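Local structure of protein SMG-7 (Caenorhabditis elegans, 3ZHE) at residues B[22-33]-B[45-56]. The protein forms a heterodimer with SMG-5 through 14-3-3-like domains and acts in nonsense-mediated mRNA decay. Numbering follows the deposited sequence.
Sequences APQYLRHLMKMF and FDVKFWNKLKSM
K52 climbs over Y25 from helix 45-56. Its CB lies against L26 CD2, CG meets the ring carbon Y25 CD1 at 3.5 Å, CD passes the same carbon more loosely, and CE sits over the ring centre, 3.8 Å from the Y25 centroid. A bend at chi2 (-67°) folds the chain across the ring, so NZ ends above the same face in a cation-pi contact, 4.8 Å from the Y25 centroid. Y25 also touches L12 of helix 3-14. Beside Y25, L26 CD2 makes a CH-pi contact over the F49 ring face, 3.6 Å from its centroid and 12° off the normal. M30 CE reaches the edge of this ring at F49 CZ. Segments 22-33 and 45-56 run nearly antiparallel (161°), their axes approaching to 9.7 Å, as neighbours in the all-helical bundle of the 14-3-3-like domain; helix 68-92 adds F81 beside M30 and L77 beside M56. L29 divides its branches: CD1 packs on backbone F49 N, CD2 on the F45 ring. M32, bent at chi3, brings CE to the F45 edge at 3.6 Å from F45 CE2, its sulfur in an oblique Met-aromatic contact. F33 lies alongside F45, pointing the other way, CE2 against F45 CB and edge directed at D46 N, while the D46 carboxylate pairs with R44. At the other end, A22 CB rests 3.5 Å from M56 CG, and P23 CD faces the M56 sulfur.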
loop_
_atom_site.group_PDB
_atom_site.type_symbol
_atom_site.label_atom_id
_atom_site.label_comp_id
_atom_site.label_asym_id
_atom_site.label_seq_id
_atom_site.Cartn_x
_atom_site.Cartn_y
_atom_site.Cartn_z
ATOM N N ALA B 22 15.447 7.202 23.808
ATOM C CA ALA B 22 14.381 6.435 23.166
ATOM C C ALA B 22 14.581 6.037 21.689
ATOM O O ALA B 22 14.200 4.930 21.310
ATOM C CB ALA B 22 13.035 7.127 23.361
ATOM N N PRO B 23 15.146 6.930 20.847
ATOM C CA PRO B 23 15.365 6.523 19.450
ATOM C C PRO B 23 16.236 5.271 19.318
ATOM O O PRO B 23 15.998 4.439 18.438
ATOM C CB PRO B 23 16.090 7.728 18.850
ATOM C CG PRO B 23 15.611 8.874 19.642
ATOM C CD PRO B 23 15.445 8.361 21.043
ATOM N N GLN B 24 17.233 5.156 20.191
ATOM C CA GLN B 24 18.094 3.979 20.263
ATOM C C GLN B 24 17.248 2.727 20.477
ATOM O O GLN B 24 17.393 1.718 19.770
ATOM C CB GLN B 24 19.096 4.158 21.410
ATOM C CG GLN B 24 20.041 2.993 21.649
ATOM C CD GLN B 24 21.052 3.290 22.743
ATOM O OE1 GLN B 24 21.395 4.448 22.987
ATOM N NE2 GLN B 24 21.526 2.246 23.415
ATOM N N TYR B 25 16.345 2.823 21.446
ATOM C CA TYR B 25 15.430 1.746 21.788
ATOM C C TYR B 25 14.530 1.384 20.610
ATOM O O TYR B 25 14.316 0.205 20.328
ATOM C CB TYR B 25 14.577 2.157 22.988
ATOM C CG TYR B 25 13.880 1.010 23.677
ATOM C CD1 TYR B 25 12.646 0.553 23.234
ATOM C CD2 TYR B 25 14.453 0.387 24.776
ATOM C CE1 TYR B 25 12.004 -0.494 23.866
ATOM C CE2 TYR B 25 13.820 -0.660 25.414
ATOM C CZ TYR B 25 12.596 -1.096 24.955
ATOM O OH TYR B 25 11.961 -2.141 25.587
ATOM N N LEU B 26 14.005 2.401 19.929
ATOM C CA LEU B 26 13.130 2.196 18.775
ATOM C C LEU B 26 13.845 1.446 17.658
ATOM O O LEU B 26 13.323 0.470 17.110
ATOM C CB LEU B 26 12.613 3.537 18.247
ATOM C CG LEU B 26 11.492 4.218 19.031
ATOM C CD1 LEU B 26 11.071 5.508 18.343
ATOM C CD2 LEU B 26 10.308 3.278 19.177
ATOM N N ARG B 27 15.044 1.913 17.326
ATOM C CA ARG B 27 15.841 1.287 16.279
ATOM C C ARG B 27 16.200 -0.150 16.643
ATOM O O ARG B 27 16.215 -1.034 15.778
ATOM C CB ARG B 27 17.106 2.097 15.995
ATOM C CG ARG B 27 16.843 3.442 15.341
ATOM C CD ARG B 27 18.115 4.026 14.746
ATOM N NE ARG B 27 19.165 4.178 15.748
ATOM C CZ ARG B 27 19.341 5.270 16.482
ATOM N NH1 ARG B 27 18.535 6.310 16.326
ATOM N NH2 ARG B 27 20.320 5.321 17.374
ATOM N N HIS B 28 16.478 -0.390 17.921
ATOM C CA HIS B 28 16.744 -1.754 18.362
ATOM C C HIS B 28 15.496 -2.627 18.222
ATOM O O HIS B 28 15.590 -3.808 17.884
ATOM C CB HIS B 28 17.265 -1.784 19.799
ATOM C CG HIS B 28 17.824 -3.112 20.206
ATOM N ND1 HIS B 28 19.094 -3.522 19.863
ATOM C CD2 HIS B 28 17.279 -4.129 20.915
ATOM C CE1 HIS B 28 19.312 -4.731 20.350
ATOM N NE2 HIS B 28 18.225 -5.122 20.992
ATOM N N LEU B 29 14.328 -2.042 18.478
ATOM C CA LEU B 29 13.068 -2.751 18.278
ATOM C C LEU B 29 12.867 -3.093 16.808
ATOM O O LEU B 29 12.322 -4.144 16.479
ATOM C CB LEU B 29 11.879 -1.941 18.801
ATOM C CG LEU B 29 11.534 -2.130 20.280
ATOM C CD1 LEU B 29 10.221 -1.442 20.621
ATOM C CD2 LEU B 29 11.474 -3.609 20.639
ATOM N N MET B 30 13.308 -2.198 15.927
ATOM C CA MET B 30 13.269 -2.461 14.490
ATOM C C MET B 30 14.160 -3.648 14.142
ATOM O O MET B 30 13.771 -4.533 13.366
ATOM C CB MET B 30 13.714 -1.227 13.704
ATOM C CG MET B 30 12.685 -0.114 13.649
ATOM S SD MET B 30 13.363 1.397 12.942
ATOM C CE MET B 30 11.863 2.300 12.573
ATOM N N LYS B 31 15.357 -3.660 14.721
ATOM C CA LYS B 31 16.295 -4.755 14.499
ATOM C C LYS B 31 15.719 -6.086 14.974
ATOM O O LYS B 31 15.850 -7.106 14.295
ATOM C CB LYS B 31 17.624 -4.476 15.202
ATOM C CG LYS B 31 18.649 -5.581 15.028
ATOM C CD LYS B 31 19.951 -5.261 15.740
ATOM C CE LYS B 31 20.935 -6.409 15.593
ATOM N NZ LYS B 31 22.211 -6.150 16.314
ATOM N N MET B 32 15.078 -6.069 16.138
ATOM C CA MET B 32 14.442 -7.270 16.675
ATOM C C MET B 32 13.233 -7.686 15.836
ATOM O O MET B 32 12.881 -8.866 15.783
ATOM C CB MET B 32 14.044 -7.071 18.142
ATOM C CG MET B 32 15.221 -6.799 19.072
ATOM S SD MET B 32 14.780 -6.838 20.821
ATOM C CE MET B 32 14.283 -8.549 21.012
ATOM N N PHE B 33 12.600 -6.715 15.182
ATOM C CA PHE B 33 11.479 -6.997 14.291
ATOM C C PHE B 33 11.962 -7.750 13.058
ATOM O O PHE B 33 11.463 -8.830 12.741
ATOM C CB PHE B 33 10.773 -5.703 13.870
ATOM C CG PHE B 33 9.463 -5.465 14.571
ATOM C CD1 PHE B 33 8.331 -6.187 14.226
ATOM C CD2 PHE B 33 9.362 -4.508 15.565
ATOM C CE1 PHE B 33 7.125 -5.962 14.872
ATOM C CE2 PHE B 33 8.163 -4.278 16.213
ATOM C CZ PHE B 33 7.043 -5.005 15.867
ATOM N N PHE B 45 5.536 -6.341 20.279
ATOM C CA PHE B 45 6.580 -5.321 20.272
ATOM C C PHE B 45 6.130 -4.055 19.543
ATOM O O PHE B 45 6.757 -3.001 19.671
ATOM C CB PHE B 45 7.873 -5.861 19.652
ATOM C CG PHE B 45 8.725 -6.656 20.607
ATOM C CD1 PHE B 45 8.270 -6.965 21.878
ATOM C CD2 PHE B 45 9.991 -7.080 20.233
ATOM C CE1 PHE B 45 9.059 -7.692 22.753
ATOM C CE2 PHE B 45 10.782 -7.806 21.104
ATOM C CZ PHE B 45 10.315 -8.112 22.366
ATOM N N ASP B 46 5.051 -4.165 18.774
ATOM C CA ASP B 46 4.448 -2.998 18.138
ATOM C C ASP B 46 3.921 -2.049 19.210
ATOM O O ASP B 46 4.064 -0.825 19.102
ATOM C CB ASP B 46 3.321 -3.423 17.193
ATOM C CG ASP B 46 2.298 -4.314 17.869
ATOM O OD1 ASP B 46 2.674 -5.031 18.821
ATOM O OD2 ASP B 46 1.119 -4.298 17.451
ATOM N N VAL B 47 3.323 -2.625 20.250
ATOM C CA VAL B 47 2.821 -1.858 21.385
ATOM C C VAL B 47 3.959 -1.169 22.130
ATOM O O VAL B 47 3.825 -0.024 22.553
ATOM C CB VAL B 47 2.029 -2.748 22.368
ATOM C CG1 VAL B 47 1.760 -2.013 23.676
ATOM C CG2 VAL B 47 0.729 -3.211 21.737
ATOM N N LYS B 48 5.080 -1.867 22.285
ATOM C CA LYS B 48 6.238 -1.295 22.965
ATOM C C LYS B 48 6.826 -0.145 22.146
ATOM O O LYS B 48 7.214 0.894 22.694
ATOM C CB LYS B 48 7.296 -2.371 23.231
ATOM C CG LYS B 48 6.787 -3.544 24.060
ATOM C CD LYS B 48 7.930 -4.290 24.732
ATOM C CE LYS B 48 7.417 -5.291 25.757
ATOM N NZ LYS B 48 8.523 -5.868 26.571
ATOM N N PHE B 49 6.869 -0.347 20.833
ATOM C CA PHE B 49 7.335 0.658 19.885
ATOM C C PHE B 49 6.507 1.926 20.024
ATOM O O PHE B 49 7.041 3.017 20.275
ATOM C CB PHE B 49 7.203 0.109 18.461
ATOM C CG PHE B 49 7.908 0.928 17.418
ATOM C CD1 PHE B 49 7.274 1.999 16.807
ATOM C CD2 PHE B 49 9.201 0.612 17.030
ATOM C CE1 PHE B 49 7.921 2.749 15.841
ATOM C CE2 PHE B 49 9.852 1.357 16.063
ATOM C CZ PHE B 49 9.212 2.426 15.468
ATOM N N TRP B 50 5.195 1.776 19.868
ATOM C CA TRP B 50 4.292 2.910 19.995
ATOM C C TRP B 50 4.348 3.526 21.391
ATOM O O TRP B 50 4.095 4.712 21.558
ATOM C CB TRP B 50 2.853 2.510 19.661
ATOM C CG TRP B 50 1.878 3.606 19.959
ATOM C CD1 TRP B 50 0.995 3.661 20.996
ATOM C CD2 TRP B 50 1.714 4.828 19.227
ATOM N NE1 TRP B 50 0.279 4.834 20.947
ATOM C CE2 TRP B 50 0.701 5.568 19.870
ATOM C CE3 TRP B 50 2.319 5.362 18.086
ATOM C CZ2 TRP B 50 0.281 6.816 19.407
ATOM C CZ3 TRP B 50 1.899 6.599 17.628
ATOM C CH2 TRP B 50 0.892 7.313 18.287
ATOM N N ASN B 51 4.672 2.718 22.394
ATOM C CA ASN B 51 4.780 3.226 23.756
ATOM C C ASN B 51 5.977 4.149 23.923
ATOM O O ASN B 51 5.866 5.211 24.532
ATOM C CB ASN B 51 4.831 2.087 24.776
ATOM C CG ASN B 51 3.453 1.564 25.130
ATOM O OD1 ASN B 51 2.452 2.258 24.955
ATOM N ND2 ASN B 51 3.394 0.335 25.632
ATOM N N LYS B 52 7.118 3.742 23.375
ATOM C CA LYS B 52 8.310 4.582 23.386
ATOM C C LYS B 52 8.091 5.859 22.582
ATOM O O LYS B 52 8.484 6.951 23.005
ATOM C CB LYS B 52 9.514 3.815 22.837
ATOM C CG LYS B 52 10.191 2.924 23.859
ATOM C CD LYS B 52 10.840 3.757 24.951
ATOM C CE LYS B 52 11.557 2.884 25.968
ATOM N NZ LYS B 52 12.139 3.696 27.073
ATOM N N LEU B 53 7.461 5.715 21.421
ATOM C CA LEU B 53 7.214 6.865 20.559
ATOM C C LEU B 53 6.262 7.874 21.214
ATOM O O LEU B 53 6.578 9.061 21.322
ATOM C CB LEU B 53 6.674 6.400 19.207
ATOM C CG LEU B 53 6.525 7.443 18.103
ATOM C CD1 LEU B 53 6.973 6.862 16.774
ATOM C CD2 LEU B 53 5.085 7.903 18.019
ATOM N N LYS B 54 5.099 7.390 21.646
ATOM C CA LYS B 54 4.110 8.209 22.346
ATOM C C LYS B 54 4.725 8.850 23.580
ATOM O O LYS B 54 4.432 10.003 23.907
ATOM C CB LYS B 54 2.899 7.361 22.748
ATOM C CG LYS B 54 1.862 8.076 23.609
ATOM C CD LYS B 54 1.110 9.134 22.821
ATOM C CE LYS B 54 -0.003 9.751 23.653
ATOM N NZ LYS B 54 -0.723 10.818 22.907
ATOM N N SER B 55 5.570 8.086 24.268
ATOM C CA SER B 55 6.348 8.616 25.380
ATOM C C SER B 55 7.108 9.852 24.936
ATOM O O SER B 55 6.882 10.938 25.461
ATOM C CB SER B 55 7.331 7.571 25.910
ATOM O OG SER B 55 8.361 8.181 26.669
ATOM N N MET B 56 7.997 9.676 23.959
ATOM C CA MET B 56 8.787 10.774 23.408
ATOM C C MET B 56 7.939 12.001 23.107
ATOM O O MET B 56 8.221 13.097 23.602
ATOM C CB MET B 56 9.491 10.334 22.127
ATOM C CG MET B 56 10.853 9.721 22.346
ATOM S SD MET B 56 11.627 9.216 20.800
ATOM C CE MET B 56 11.415 10.703 19.827
#